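Local coordinates for glycoside hydrolase family 16 protein (Bacteroides ovatus, PDB 7KR6) that probably hydrolyses O-glycosyl bonds of mixed-linkage beta-glucans as an endo-glucanase, and binds a glucose-based active-site inhibitor in this crystal, at residues F44-E47 with K48-T51. The protein carries 1 engineered substitution. Sequence-based numbering, arbitrary orientation.
Sequences FFDE and KVWT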
# COMPACT_ATOMS: atom_id res chain seq x y z
N PHE A 44 -28.86 -2.83 22.03
CA PHE A 44 -28.14 -3.61 23.05
C PHE A 44 -27.03 -4.39 22.34
O PHE A 44 -27.03 -4.45 21.10
CB PHE A 44 -29.09 -4.57 23.79
CG PHE A 44 -29.66 -5.70 22.98
CD1 PHE A 44 -30.65 -5.43 22.07
CD2 PHE A 44 -29.19 -7.00 23.13
CE1 PHE A 44 -31.20 -6.44 21.29
CE2 PHE A 44 -29.69 -7.99 22.30
CZ PHE A 44 -30.70 -7.71 21.40
N PHE A 45 -26.12 -4.90 23.14
CA PHE A 45 -24.99 -5.74 22.68
C PHE A 45 -25.50 -7.18 22.62
O PHE A 45 -25.67 -7.85 23.67
CB PHE A 45 -23.78 -5.63 23.57
CG PHE A 45 -22.58 -6.31 22.96
CD1 PHE A 45 -21.90 -5.68 21.93
CD2 PHE A 45 -22.20 -7.58 23.34
CE1 PHE A 45 -20.81 -6.30 21.35
CE2 PHE A 45 -21.13 -8.20 22.73
CZ PHE A 45 -20.44 -7.55 21.74
N ASP A 46 -25.69 -7.67 21.41
CA ASP A 46 -26.28 -9.01 21.14
C ASP A 46 -25.18 -10.06 21.03
O ASP A 46 -24.55 -10.18 19.94
CB ASP A 46 -27.19 -8.94 19.95
CG ASP A 46 -27.91 -10.26 19.65
OD1 ASP A 46 -27.64 -11.26 20.35
OD2 ASP A 46 -28.73 -10.23 18.76
N GLU A 47 -24.95 -10.80 22.11
CA GLU A 47 -23.93 -11.87 22.21
C GLU A 47 -24.28 -13.04 21.27
O GLU A 47 -23.38 -13.83 21.05
CB GLU A 47 -23.76 -12.28 23.67
CG GLU A 47 -23.27 -11.12 24.50
CD GLU A 47 -23.02 -11.41 25.96
OE1 GLU A 47 -23.60 -12.38 26.46
OE2 GLU A 47 -22.26 -10.65 26.59
N LYS A 48 -25.45 -13.10 20.67
CA LYS A 48 -25.77 -14.16 19.66
C LYS A 48 -25.21 -13.75 18.29
O LYS A 48 -25.20 -14.56 17.39
CB LYS A 48 -27.27 -14.40 19.55
CG LYS A 48 -27.92 -14.87 20.85
CD LYS A 48 -29.33 -15.37 20.64
CE LYS A 48 -29.89 -16.10 21.85
NZ LYS A 48 -30.26 -15.16 22.94
N VAL A 49 -24.72 -12.52 18.18
CA VAL A 49 -24.18 -11.99 16.90
C VAL A 49 -22.71 -11.60 17.05
O VAL A 49 -21.97 -11.83 16.09
CB VAL A 49 -25.00 -10.79 16.43
CG1 VAL A 49 -24.39 -10.15 15.18
CG2 VAL A 49 -26.44 -11.23 16.18
N TRP A 50 -22.34 -10.98 18.17
CA TRP A 50 -20.99 -10.37 18.33
C TRP A 50 -20.21 -11.01 19.47
O TRP A 50 -20.84 -11.47 20.46
CB TRP A 50 -21.13 -8.85 18.55
CG TRP A 50 -21.91 -8.14 17.50
CD1 TRP A 50 -23.18 -7.68 17.57
CD2 TRP A 50 -21.47 -7.87 16.15
NE1 TRP A 50 -23.56 -7.10 16.39
CE2 TRP A 50 -22.52 -7.17 15.50
CE3 TRP A 50 -20.25 -8.07 15.46
CZ2 TRP A 50 -22.46 -6.76 14.17
CZ3 TRP A 50 -20.18 -7.60 14.16
CH2 TRP A 50 -21.25 -6.96 13.52
N THR A 51 -18.88 -10.97 19.38
CA THR A 51 -17.93 -11.33 20.42
C THR A 51 -16.99 -10.14 20.61
O THR A 51 -16.40 -9.71 19.60
CB THR A 51 -17.16 -12.59 20.05
OG1 THR A 51 -18.16 -13.52 19.66
CG2 THR A 51 -16.26 -13.12 21.15
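The ring of Phe45 abuts the start of the Trp50 side chain, with Phe45 CZ 3.5 Å from Trp50 CB. The phenyl and the five-membered ring of the indole meet obliquely, their planes turned 38° against each other. Between these aromatics the chain folds into a tight turn with Asp46 at its beginning. The carbonyl oxygen of Asp46 accepts two backbone bonds: Val49 N, 2.9 Å away and above the carbonyl plane, closes a type I beta turn through Glu47 and Lys48, whereas Trp50 N, also at 2.9 Å but in that plane, closes an alpha-turn round it. A chi1 of -177° sets Asp46 CG beside the carbonyl carbon, and Lys48 N meets Asp46 OD1 at 2.9 Å from above the carboxylate plane, 39° out of it. This Asx turn and the main-chain bonds together form an Asx motif. Asp46 OD2 meets the Val49 methyl CG2 at 3.6 Å. Lys104 of strand 93-107 takes Glu47 O, Trp50 O and Thr51 OG1 by its NZ, while Asp40 binds Trp50 NE1. The Trp50 side chain is about 13 Å from the bound 2-fluoro sugar. In the beta-jelly-roll characteristic of family 16, the turn lies in the loop between strands 38-40 and 51-52, with Phe45 and Trp50 both resting on Ile99 of strand 93-107 and Phe45 also reaching strand 72-77.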